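Local coordinates for protein extracellular ligand-binding receptor (Rhodopseudomonas palustris, PDB 3SG0) that binds the aromatic acid benzoylformate (phenylglyoxylate) and probably serves as the solute-binding component of a transport system for lignin-derived aromatic acids, at residues S97-S102 / T118-A123; S37-A42 / D70-T75; D169-G174 / A221-P226; V101-I106 / E131-V136. All coordinates share one frame; numbering follows the deposited sequence.

Contact 1 of 4, residues S97-S102 / T118-A123; sequences SLTPVS and TMAAAA. With 173 (benzoyl-formic acid), chain B.
Thr99 and the loop around Ala121 meet across the carboxylate of benzoyl-formic acid, and three hydrogen bonds from the two segments hold that carboxylate. Thr99 N donates almost straight to O1A (2.7 Å, 176°). The other oxygen, O1B, takes two bonds, from Thr99 OG1 and from Ala121 N, the latter at 3.0 Å. Because OG1 stands anti to the carbonyl carbon (chi1 -67°), it faces the ligand and the opposite loop together, and it accepts from Ala122 N at 3.2 Å while donating to O1B.

Packing fills the space between these bonds. Ala120 CB presses on the backbone of Leu98 (CB to Leu98 C, 3.3 Å), and Ala122 CB lies tightly against Thr99 CG2 at 3.5 Å.

Water joins the segments on the phenyl side, giving its protons to Ser97 O and Met119 O. Farther along the helix, Ser102 OG donates to Leu98 O (2.8 Å), arriving 40° out of the carbonyl plane.

With Leu98 as N-cap, the helix starts at the carboxylate, so its dipole would be expected to favour the negative charge. Within the two segments the carboxylate is held by two backbone N-H groups and one hydroxyl, with Arg198 adding a bond from a charged side chain.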
loop_
_atom_site.group_PDB
_atom_site.type_symbol
_atom_site.label_atom_id
_atom_site.label_comp_id
_atom_site.label_asym_id
_atom_site.label_seq_id
_atom_site.Cartn_x
_atom_site.Cartn_y
_atom_site.Cartn_z
ATOM N N SER A 97 4.435 6.816 -1.027
ATOM C CA SER A 97 3.126 6.210 -1.231
ATOM C C SER A 97 3.110 5.169 -2.335
ATOM O O SER A 97 2.225 4.310 -2.361
ATOM C CB SER A 97 2.125 7.289 -1.631
ATOM O OG SER A 97 2.135 8.397 -0.747
ATOM N N LEU A 98 4.044 5.298 -3.274
ATOM C CA LEU A 98 4.056 4.496 -4.497
ATOM C C LEU A 98 5.361 3.738 -4.606
ATOM O O LEU A 98 6.388 4.181 -4.086
ATOM C CB LEU A 98 3.919 5.374 -5.743
ATOM C CG LEU A 98 2.896 6.503 -5.718
ATOM C CD1 LEU A 98 2.875 7.236 -7.064
ATOM C CD2 LEU A 98 1.519 5.987 -5.359
ATOM N N THR A 99 5.326 2.621 -5.315
ATOM C CA THR A 99 6.496 1.779 -5.468
ATOM C C THR A 99 7.659 2.456 -6.211
ATOM O O THR A 99 8.778 2.464 -5.704
ATOM C CB THR A 99 6.117 0.426 -6.100
ATOM O OG1 THR A 99 5.310 -0.314 -5.177
ATOM C CG2 THR A 99 7.352 -0.380 -6.425
ATOM N N PRO A 100 7.425 3.031 -7.404
ATOM C CA PRO A 100 8.552 3.663 -8.103
ATOM C C PRO A 100 9.180 4.795 -7.288
ATOM O O PRO A 100 10.384 5.045 -7.369
ATOM C CB PRO A 100 7.909 4.214 -9.391
ATOM C CG PRO A 100 6.428 4.258 -9.119
ATOM C CD PRO A 100 6.173 3.116 -8.181
ATOM N N VAL A 101 8.356 5.490 -6.521
ATOM C CA VAL A 101 8.817 6.619 -5.727
ATOM C C VAL A 101 9.606 6.142 -4.509
ATOM O O VAL A 101 10.566 6.787 -4.077
ATOM C CB VAL A 101 7.631 7.516 -5.324
ATOM C CG1 VAL A 101 8.104 8.717 -4.557
ATOM C CG2 VAL A 101 6.853 7.947 -6.563
ATOM N N SER A 102 9.211 4.991 -3.968
ATOM C CA SER A 102 9.841 4.431 -2.771
ATOM C C SER A 102 11.153 3.705 -3.027
ATOM O O SER A 102 12.016 3.666 -2.154
ATOM C CB SER A 102 8.888 3.456 -2.088
ATOM O OG SER A 102 7.736 4.123 -1.606
ATOM N N THR A 118 8.126 2.042 4.527
ATOM C CA THR A 118 7.535 2.390 3.246
ATOM C C THR A 118 6.028 2.191 3.286
ATOM O O THR A 118 5.539 1.301 3.983
ATOM C CB THR A 118 8.173 1.616 2.080
ATOM O OG1 THR A 118 7.631 2.105 0.851
ATOM C CG2 THR A 118 7.914 0.117 2.157
HETATM N N MSE A 119 5.292 3.025 2.551
HETATM C CA MSE A 119 3.834 2.921 2.501
HETATM C C MSE A 119 3.327 2.304 1.196
HETATM O O MSE A 119 2.115 2.236 0.966
HETATM C CB MSE A 119 3.179 4.282 2.767
HETATM C CG MSE A 119 3.507 4.831 4.149
HETATM SE SE MSE A 119 2.635 6.505 4.550
HETATM C CE MSE A 119 3.672 7.676 3.379
ATOM N N ALA A 120 4.248 1.836 0.359
ATOM C CA ALA A 120 3.912 1.282 -0.942
ATOM C C ALA A 120 3.807 -0.244 -0.886
ATOM O O ALA A 120 4.018 -0.848 0.172
ATOM C CB ALA A 120 4.929 1.746 -1.968
ATOM N N ALA A 121 3.481 -0.862 -2.019
ATOM C CA ALA A 121 2.966 -2.237 -2.010
ATOM C C ALA A 121 3.861 -3.328 -2.589
ATOM O O ALA A 121 3.717 -4.492 -2.208
ATOM C CB ALA A 121 1.612 -2.285 -2.724
ATOM N N ALA A 122 4.723 -3.011 -3.551
ATOM C CA ALA A 122 5.426 -4.078 -4.277
ATOM C C ALA A 122 6.385 -4.879 -3.399
ATOM O O ALA A 122 7.104 -4.322 -2.578
ATOM C CB ALA A 122 6.166 -3.516 -5.466
ATOM N N ALA A 123 6.406 -6.194 -3.596
ATOM C CA ALA A 123 7.244 -7.072 -2.787
ATOM C C ALA A 123 8.716 -6.679 -2.816
ATOM O O ALA A 123 9.408 -6.808 -1.803
ATOM C CB ALA A 123 7.085 -8.512 -3.247
HETATM O O1B 173 B . 2.872 0.600 -4.522
HETATM C C1 173 B . 2.317 1.312 -5.316
HETATM O O1A 173 B . 2.960 1.884 -6.408
HETATM C C2 173 B . 0.817 1.438 -5.306
HETATM O O2 173 B . 0.243 1.917 -6.238
HETATM C C1G 173 B . 0.103 0.999 -4.066
HETATM C C2D 173 B . 0.651 1.419 -2.706
HETATM C C2E 173 B . -0.044 0.963 -1.440
HETATM C C3 173 B . -1.279 0.071 -1.549
HETATM C C1E 173 B . -1.806 -0.341 -2.936
HETATM C C1D 173 B . -1.127 0.122 -4.208
HETATM O O HOH W 1 0.461 4.219 -0.100
#

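Contact 2 of 4, residues S37-A42 / D70-T75; sequences SGPGAA and DESDPT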
loop_
_atom_site.group_PDB
_atom_site.type_symbol
_atom_site.label_atom_id
_atom_site.label_comp_id
_atom_site.label_asym_id
_atom_site.label_seq_id
_atom_site.Cartn_x
_atom_site.Cartn_y
_atom_site.Cartn_z
ATOM N N SER A 37 0.363 14.953 -4.270
ATOM C CA SER A 37 -0.055 15.457 -5.572
ATOM C C SER A 37 0.541 14.533 -6.630
ATOM O O SER A 37 1.329 13.635 -6.312
ATOM C CB SER A 37 0.384 16.908 -5.779
ATOM O OG SER A 37 1.779 17.054 -5.612
ATOM N N GLY A 38 0.151 14.722 -7.888
ATOM C CA GLY A 38 0.530 13.803 -8.947
ATOM C C GLY A 38 -0.431 12.630 -9.007
ATOM O O GLY A 38 -1.440 12.611 -8.309
ATOM N N PRO A 39 -0.114 11.624 -9.826
ATOM C CA PRO A 39 -1.060 10.508 -9.989
ATOM C C PRO A 39 -1.205 9.622 -8.747
ATOM O O PRO A 39 -2.102 8.772 -8.707
ATOM C CB PRO A 39 -0.475 9.712 -11.163
ATOM C CG PRO A 39 0.971 10.091 -11.194
ATOM C CD PRO A 39 1.018 11.537 -10.765
ATOM N N GLY A 40 -0.348 9.818 -7.751
ATOM C CA GLY A 40 -0.492 9.125 -6.486
ATOM C C GLY A 40 -1.372 9.828 -5.473
ATOM O O GLY A 40 -1.485 9.329 -4.351
ATOM N N ALA A 41 -2.010 10.940 -5.838
ATOM C CA ALA A 41 -2.707 11.784 -4.867
ATOM C C ALA A 41 -3.776 11.071 -4.044
ATOM O O ALA A 41 -3.956 11.402 -2.868
ATOM C CB ALA A 41 -3.308 13.012 -5.549
ATOM N N ALA A 42 -4.502 10.128 -4.633
ATOM C CA ALA A 42 -5.533 9.435 -3.863
ATOM C C ALA A 42 -4.934 8.542 -2.773
ATOM O O ALA A 42 -5.651 8.078 -1.874
ATOM C CB ALA A 42 -6.438 8.632 -4.771
ATOM N N ASP A 70 6.049 14.609 -2.188
ATOM C CA ASP A 70 7.002 14.260 -3.242
ATOM C C ASP A 70 6.398 14.275 -4.642
ATOM O O ASP A 70 7.081 13.946 -5.605
ATOM C CB ASP A 70 7.705 12.922 -2.973
ATOM C CG ASP A 70 6.740 11.779 -2.758
ATOM O OD1 ASP A 70 5.789 11.611 -3.559
ATOM O OD2 ASP A 70 6.958 11.025 -1.778
ATOM N N GLU A 71 5.128 14.654 -4.759
ATOM C CA GLU A 71 4.517 14.892 -6.069
ATOM C C GLU A 71 4.455 13.624 -6.916
ATOM O O GLU A 71 4.311 13.703 -8.133
ATOM C CB GLU A 71 5.235 16.026 -6.816
ATOM C CG GLU A 71 5.145 17.321 -6.052
ATOM C CD GLU A 71 5.773 18.508 -6.750
ATOM O OE1 GLU A 71 6.277 18.367 -7.889
ATOM O OE2 GLU A 71 5.748 19.595 -6.132
ATOM N N SER A 72 4.533 12.456 -6.281
ATOM C CA SER A 72 4.588 11.177 -7.012
ATOM C C SER A 72 5.858 11.061 -7.858
ATOM O O SER A 72 5.878 10.318 -8.838
ATOM C CB SER A 72 3.362 10.974 -7.921
ATOM O OG SER A 72 2.130 11.166 -7.240
ATOM N N ASP A 73 6.915 11.770 -7.470
ATOM C CA ASP A 73 8.131 11.824 -8.267
ATOM C C ASP A 73 9.314 11.249 -7.499
ATOM O O ASP A 73 9.655 11.719 -6.415
ATOM C CB ASP A 73 8.428 13.262 -8.688
ATOM C CG ASP A 73 9.674 13.369 -9.526
ATOM O OD1 ASP A 73 9.625 12.953 -10.702
ATOM O OD2 ASP A 73 10.700 13.859 -9.012
ATOM N N PRO A 74 9.948 10.200 -8.058
ATOM C CA PRO A 74 11.065 9.584 -7.324
ATOM C C PRO A 74 12.205 10.552 -7.012
ATOM O O PRO A 74 12.803 10.466 -5.942
ATOM C CB PRO A 74 11.539 8.468 -8.265
ATOM C CG PRO A 74 10.335 8.155 -9.120
ATOM C CD PRO A 74 9.633 9.476 -9.303
ATOM N N THR A 75 12.501 11.477 -7.916
ATOM C CA THR A 75 13.588 12.422 -7.681
ATOM C C THR A 75 13.263 13.331 -6.495
ATOM O O THR A 75 14.106 13.587 -5.629
ATOM C CB THR A 75 13.876 13.258 -8.941
ATOM O OG1 THR A 75 14.313 12.388 -9.992
ATOM C CG2 THR A 75 14.953 14.288 -8.671
#
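Ser37 and Glu71 bring the two backbones closest, their CA atoms 4.6 Å apart, where two loops that each lead into a helix pass one another. Residues 38-41 form a type I turn closed by Ala41 N to Gly38 O, and residues 70-73 form a type I' turn closed by Asp73 N to Asp70 O. Glu71 and Ser72 both have positive phi, as the central residues of a type I' turn must. At Gly38 and Gly40 the backbone runs close against Ser72 OG.

Ser72 carries the contact. Its OG, anti to its own carbonyl carbon (chi1 -51°), reaches into the loop 37-40 and forms two bonds there: it donates to Ser37 O at 2.8 Å, tilted 18° from the carbonyl plane, and accepts from Gly40 N at 2.9 Å. One hydroxyl therefore satisfies a carbonyl and an N-H on the same loop. Pro39 CD packs alongside, 3.7 Å from Ser72 CB. Ser37 O also receives a CA-H contact from Glu71 (CA to O, 3.4 Å).

Farther out, Ser37 OG, hydrogen-bonded to Asp69, lies 3.4 Å from Glu71 CG. Behind Ser72, Asp70 OD1 accepts from Ser72 N through its anti lone pair (3.1 Å), and Asp70 is itself bonded to Ser35, Thr33 and Ser96.

The Asx turn positions Ser72, whose hydroxyl links two strand-to-helix loops at the C-terminal ends of the adjacent parallel strands 28-34 and 61-69, on the side of this periplasmic-binding-protein lobe that faces the ligand.

Contact 3 of 4, residues D169-G174 / A221-P226; sequences DAYGEG and ASAGTP. With 173 (benzoyl-formic acid), chain B.
Gly172, in the first turn of helix 170-186, comes within 5.1 Å (CA to CA) of Ala221 at the end of strand 217-221, and the loop beyond that strand then runs past the ring of Tyr171.

No hydrogen bond crosses the interface; its main element is that ring. With CG anti to the backbone N (chi1 176°), Tyr171 projects from the helix into the space between the loop and benzoyl-formic acid. One face lies under the ligand, whose keto oxygen O2 stands 3.8 Å above the plane and over the ring centre, while CE1 approaches the ligand phenyl atom C1D at 3.4 Å. At its edge the ring takes Ser222 O, 3.4 Å from CE2 and near the ring plane. The phenol oxygen is held by Thr246, and the ring of Tyr175 meets this one edge-to-face, which together with Ser222 O would restrict rotation of the ring.

Ala223 CB adds to the wall, close to the ligand O2 at 3.0 Å. Gly172 CA lies 4.1 Å from Ala221 CB.

Asp169 starts the helix as its N-cap: OD1 accepts from Gly172 N at 3.1 Å (166°), nearly along the C-O bond, and OD2 forms a salt bridge with Arg198, itself a ligand partner.

A capped helix start and a strand-end loop, both at the carboxyl edge of a parallel sheet, line one side of the ligand cleft, the usual place for such a site in a periplasmic-binding-protein lobe.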
loop_
_atom_site.group_PDB
_atom_site.type_symbol
_atom_site.label_atom_id
_atom_site.label_comp_id
_atom_site.label_asym_id
_atom_site.label_seq_id
_atom_site.Cartn_x
_atom_site.Cartn_y
_atom_site.Cartn_z
ATOM N N ASP A 169 5.326 -0.056 -14.512
ATOM C CA ASP A 169 6.288 0.168 -13.442
ATOM C C ASP A 169 6.343 -1.066 -12.557
ATOM O O ASP A 169 5.675 -2.068 -12.838
ATOM C CB ASP A 169 5.969 1.444 -12.642
ATOM C CG ASP A 169 4.650 1.375 -11.881
ATOM O OD1 ASP A 169 4.183 0.273 -11.529
ATOM O OD2 ASP A 169 4.085 2.460 -11.615
ATOM N N ALA A 170 7.137 -1.008 -11.495
ATOM C CA ALA A 170 7.365 -2.196 -10.681
ATOM C C ALA A 170 6.111 -2.653 -9.933
ATOM O O ALA A 170 5.983 -3.828 -9.598
ATOM C CB ALA A 170 8.514 -1.974 -9.713
ATOM N N TYR A 171 5.185 -1.734 -9.665
ATOM C CA TYR A 171 3.919 -2.134 -9.050
ATOM C C TYR A 171 3.103 -2.998 -10.008
ATOM O O TYR A 171 2.708 -4.121 -9.680
ATOM C CB TYR A 171 3.101 -0.918 -8.620
ATOM C CG TYR A 171 1.742 -1.292 -8.067
ATOM C CD1 TYR A 171 1.614 -1.819 -6.785
ATOM C CD2 TYR A 171 0.590 -1.133 -8.828
ATOM C CE1 TYR A 171 0.384 -2.170 -6.283
ATOM C CE2 TYR A 171 -0.649 -1.488 -8.333
ATOM C CZ TYR A 171 -0.744 -2.003 -7.053
ATOM O OH TYR A 171 -1.960 -2.359 -6.510
ATOM N N GLY A 172 2.845 -2.481 -11.205
ATOM C CA GLY A 172 2.087 -3.242 -12.180
ATOM C C GLY A 172 2.772 -4.549 -12.513
ATOM O O GLY A 172 2.149 -5.612 -12.523
ATOM N N GLU A 173 4.067 -4.483 -12.787
ATOM C CA GLU A 173 4.794 -5.674 -13.215
ATOM C C GLU A 173 4.875 -6.753 -12.136
ATOM O O GLU A 173 4.996 -7.935 -12.452
ATOM C CB GLU A 173 6.183 -5.307 -13.744
ATOM C CG GLU A 173 6.131 -4.594 -15.089
ATOM C CD GLU A 173 5.525 -5.466 -16.180
ATOM O OE1 GLU A 173 6.176 -6.447 -16.591
ATOM O OE2 GLU A 173 4.394 -5.185 -16.618
ATOM N N GLY A 174 4.790 -6.363 -10.871
ATOM C CA GLY A 174 4.735 -7.347 -9.807
ATOM C C GLY A 174 3.485 -8.208 -9.892
ATOM O O GLY A 174 3.526 -9.403 -9.578
ATOM N N ALA A 221 -3.978 -3.950 -13.204
ATOM C CA ALA A 221 -3.035 -3.702 -12.117
ATOM C C ALA A 221 -2.702 -2.214 -12.071
ATOM O O ALA A 221 -1.833 -1.726 -12.799
ATOM C CB ALA A 221 -1.772 -4.534 -12.282
ATOM N N SER A 222 -3.405 -1.497 -11.206
ATOM C CA SER A 222 -3.352 -0.045 -11.159
ATOM C C SER A 222 -3.613 0.429 -9.730
ATOM O O SER A 222 -3.814 -0.383 -8.823
ATOM C CB SER A 222 -4.391 0.514 -12.135
ATOM O OG SER A 222 -4.345 1.924 -12.208
ATOM N N ALA A 223 -3.598 1.738 -9.517
ATOM C CA ALA A 223 -3.800 2.277 -8.178
ATOM C C ALA A 223 -4.272 3.714 -8.259
ATOM O O ALA A 223 -3.905 4.451 -9.190
ATOM C CB ALA A 223 -2.531 2.200 -7.364
ATOM N N GLY A 224 -5.051 4.127 -7.265
ATOM C CA GLY A 224 -5.555 5.485 -7.219
ATOM C C GLY A 224 -6.573 5.769 -8.303
ATOM O O GLY A 224 -7.130 4.859 -8.924
ATOM N N THR A 225 -6.812 7.049 -8.546
ATOM C CA THR A 225 -7.792 7.416 -9.549
ATOM C C THR A 225 -7.439 6.998 -10.986
ATOM O O THR A 225 -8.348 6.778 -11.769
ATOM C CB THR A 225 -8.211 8.898 -9.442
ATOM O OG1 THR A 225 -7.045 9.724 -9.377
ATOM C CG2 THR A 225 -9.026 9.113 -8.176
ATOM N N PRO A 226 -6.139 6.850 -11.328
ATOM C CA PRO A 226 -5.837 6.339 -12.675
ATOM C C PRO A 226 -6.400 4.944 -12.960
ATOM O O PRO A 226 -6.452 4.550 -14.120
ATOM C CB PRO A 226 -4.306 6.294 -12.693
ATOM C CG PRO A 226 -3.909 7.414 -11.795
ATOM C CD PRO A 226 -4.921 7.353 -10.663
HETATM O O1B 173 B . 2.872 0.600 -4.522
HETATM C C1 173 B . 2.317 1.312 -5.316
HETATM O O1A 173 B . 2.960 1.884 -6.408
HETATM C C2 173 B . 0.817 1.438 -5.306
HETATM O O2 173 B . 0.243 1.917 -6.238
HETATM C C1G 173 B . 0.103 0.999 -4.066
HETATM C C2D 173 B . 0.651 1.419 -2.706
HETATM C C2E 173 B . -0.044 0.963 -1.440
HETATM C C3 173 B . -1.279 0.071 -1.549
HETATM C C1E 173 B . -1.806 -0.341 -2.936
HETATM C C1D 173 B . -1.127 0.122 -4.208
#

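Contact 4 of 4, residues V101-I106 / E131-V136; sequences VSLPLI and ERRKWV
Ile106 holds CG1 anti to its carbonyl carbon (chi1 -65°) and runs on extended to CD1 (chi2 171°), which sends that methyl toward Arg133, while CG2 is turned to Arg132 and Val136. The long chain of Arg133, extended from CG to NE, carries its guanidinium alongside the ends of Ile106 and Leu103.

There CD1 of Ile106 sits above one face of the guanidinium, offset toward its rim, 3.6 Å from NH2. Leu103 CD2 approaches the same group more loosely, at 4.4 Å from NH2. Ile106 covers one face, while Asp130, in a salt bridge, and Ile124 O, in a hydrogen bond, bind N-H groups of the same guanidinium.

On the other branch, Ile106 CG2 touches Arg132 CB at 4.0 Å and Val136 CG2 at 4.1 Å, and the isoleucine crosses each of these side chains at about a right angle. Arg132 itself forms a salt bridge to Asp107 of the same helix as Ile106.

This is packing of one isoleucine against an arginine's guanidinium, an arginine CB and a valine: helix 99-111 lies against the short 3-10 turn 133-135 that leads into edge strand 136-138, within the alpha/beta lobe that begins the chain.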
loop_
_atom_site.group_PDB
_atom_site.type_symbol
_atom_site.label_atom_id
_atom_site.label_comp_id
_atom_site.label_asym_id
_atom_site.label_seq_id
_atom_site.Cartn_x
_atom_site.Cartn_y
_atom_site.Cartn_z
ATOM N N VAL A 101 8.356 5.490 -6.521
ATOM C CA VAL A 101 8.817 6.619 -5.727
ATOM C C VAL A 101 9.606 6.142 -4.509
ATOM O O VAL A 101 10.566 6.787 -4.077
ATOM C CB VAL A 101 7.631 7.516 -5.324
ATOM C CG1 VAL A 101 8.104 8.717 -4.557
ATOM C CG2 VAL A 101 6.853 7.947 -6.563
ATOM N N SER A 102 9.211 4.991 -3.968
ATOM C CA SER A 102 9.841 4.431 -2.771
ATOM C C SER A 102 11.153 3.705 -3.027
ATOM O O SER A 102 12.016 3.666 -2.154
ATOM C CB SER A 102 8.888 3.456 -2.088
ATOM O OG SER A 102 7.736 4.123 -1.606
ATOM N N LEU A 103 11.296 3.098 -4.199
ATOM C CA LEU A 103 12.477 2.286 -4.474
ATOM C C LEU A 103 13.819 2.971 -4.184
ATOM O O LEU A 103 14.666 2.381 -3.520
ATOM C CB LEU A 103 12.440 1.733 -5.901
ATOM C CG LEU A 103 11.627 0.453 -6.060
ATOM C CD1 LEU A 103 11.325 0.182 -7.531
ATOM C CD2 LEU A 103 12.356 -0.725 -5.418
ATOM N N PRO A 104 14.017 4.213 -4.653
ATOM C CA PRO A 104 15.307 4.868 -4.397
ATOM C C PRO A 104 15.533 5.178 -2.923
ATOM O O PRO A 104 16.674 5.427 -2.527
ATOM C CB PRO A 104 15.215 6.168 -5.208
ATOM C CG PRO A 104 13.742 6.402 -5.410
ATOM C CD PRO A 104 13.150 5.019 -5.532
ATOM N N LEU A 105 14.480 5.180 -2.115
ATOM C CA LEU A 105 14.642 5.512 -0.708
ATOM C C LEU A 105 15.318 4.404 0.090
ATOM O O LEU A 105 15.868 4.658 1.162
ATOM C CB LEU A 105 13.300 5.859 -0.068
ATOM C CG LEU A 105 12.495 6.932 -0.800
ATOM C CD1 LEU A 105 11.248 7.258 -0.007
ATOM C CD2 LEU A 105 13.343 8.183 -1.044
ATOM N N ILE A 106 15.260 3.174 -0.410
ATOM C CA ILE A 106 15.880 2.053 0.287
ATOM C C ILE A 106 17.364 2.314 0.508
ATOM O O ILE A 106 17.870 2.223 1.629
ATOM C CB ILE A 106 15.690 0.754 -0.512
ATOM C CG1 ILE A 106 14.202 0.393 -0.591
ATOM C CG2 ILE A 106 16.527 -0.382 0.079
ATOM C CD1 ILE A 106 13.897 -0.749 -1.543
ATOM N N GLU A 131 21.170 -6.602 2.609
ATOM C CA GLU A 131 21.824 -5.790 3.618
ATOM C C GLU A 131 21.267 -4.365 3.709
ATOM O O GLU A 131 21.520 -3.657 4.687
ATOM C CB GLU A 131 23.338 -5.793 3.377
ATOM C CG GLU A 131 23.852 -4.827 2.321
ATOM C CD GLU A 131 23.620 -5.246 0.887
ATOM O OE1 GLU A 131 23.042 -6.321 0.601
ATOM O OE2 GLU A 131 24.046 -4.466 0.013
ATOM N N ARG A 132 20.523 -3.940 2.695
ATOM C CA ARG A 132 19.915 -2.611 2.677
ATOM C C ARG A 132 18.480 -2.657 3.183
ATOM O O ARG A 132 18.044 -1.806 3.961
ATOM C CB ARG A 132 19.961 -2.030 1.264
ATOM C CG ARG A 132 21.364 -1.619 0.837
ATOM C CD ARG A 132 21.464 -1.450 -0.668
ATOM N NE ARG A 132 21.263 -2.720 -1.358
ATOM C CZ ARG A 132 20.544 -2.866 -2.465
ATOM N NH1 ARG A 132 19.956 -1.818 -3.020
ATOM N NH2 ARG A 132 20.418 -4.062 -3.020
ATOM N N ARG A 133 17.738 -3.662 2.723
ATOM C CA ARG A 133 16.362 -3.865 3.138
ATOM C C ARG A 133 16.264 -4.219 4.620
ATOM O O ARG A 133 15.174 -4.179 5.194
ATOM C CB ARG A 133 15.682 -4.886 2.220
ATOM C CG ARG A 133 15.424 -4.317 0.834
ATOM C CD ARG A 133 15.237 -5.400 -0.224
ATOM N NE ARG A 133 14.748 -4.831 -1.478
ATOM C CZ ARG A 133 15.486 -4.177 -2.368
ATOM N NH1 ARG A 133 16.799 -4.039 -2.193
ATOM N NH2 ARG A 133 14.905 -3.661 -3.444
ATOM N N LYS A 134 17.400 -4.511 5.267
ATOM C CA LYS A 134 17.427 -4.630 6.722
ATOM C C LYS A 134 16.884 -3.383 7.396
ATOM O O LYS A 134 16.435 -3.441 8.539
ATOM C CB LYS A 134 18.846 -4.849 7.243
ATOM C CG LYS A 134 19.294 -6.277 7.290
ATOM C CD LYS A 134 18.499 -7.122 8.264
ATOM C CE LYS A 134 18.904 -8.549 8.039
ATOM N NZ LYS A 134 18.069 -9.445 8.852
ATOM N N TRP A 135 16.982 -2.245 6.709
ATOM C CA TRP A 135 16.549 -0.968 7.260
ATOM C C TRP A 135 15.108 -0.611 6.905
ATOM O O TRP A 135 14.628 0.434 7.330
ATOM C CB TRP A 135 17.516 0.150 6.829
ATOM C CG TRP A 135 18.850 -0.021 7.468
ATOM C CD1 TRP A 135 19.932 -0.661 6.951
ATOM C CD2 TRP A 135 19.219 0.397 8.784
ATOM N NE1 TRP A 135 20.962 -0.658 7.858
ATOM C CE2 TRP A 135 20.550 -0.008 8.993
ATOM C CE3 TRP A 135 18.552 1.090 9.805
ATOM C CZ2 TRP A 135 21.228 0.247 10.184
ATOM C CZ3 TRP A 135 19.228 1.347 10.985
ATOM C CH2 TRP A 135 20.550 0.921 11.166
ATOM N N VAL A 136 14.413 -1.465 6.159
ATOM C CA VAL A 136 13.107 -1.121 5.609
ATOM C C VAL A 136 12.018 -2.033 6.158
ATOM O O VAL A 136 12.203 -3.253 6.230
ATOM C CB VAL A 136 13.135 -1.241 4.066
ATOM C CG1 VAL A 136 11.811 -0.782 3.448
ATOM C CG2 VAL A 136 14.294 -0.446 3.503
#

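How the contacts relate
Following the chain from the N terminus, contact 2 comes first, closing the loop between 37-42 and 70-75 and joining the starts of helices 41-50 and 74-86. Contacts 1 and 4 start from the same stretch on helix 99-111 and overlap, contact 4 reaching farther along the chain: the helix start meets 118-123, while its middle meets 131-136. Contacts 1, 2 and 4 all lie around the six-stranded sheet, where Val101 also packs on 70-75. Contact 3 closes last, between 169-174 and 221-226 in the lobe with the four-stranded sheet. It shares benzoyl-formic acid with contact 1, and Ala121 meets Tyr171 across the cleft between the lobes.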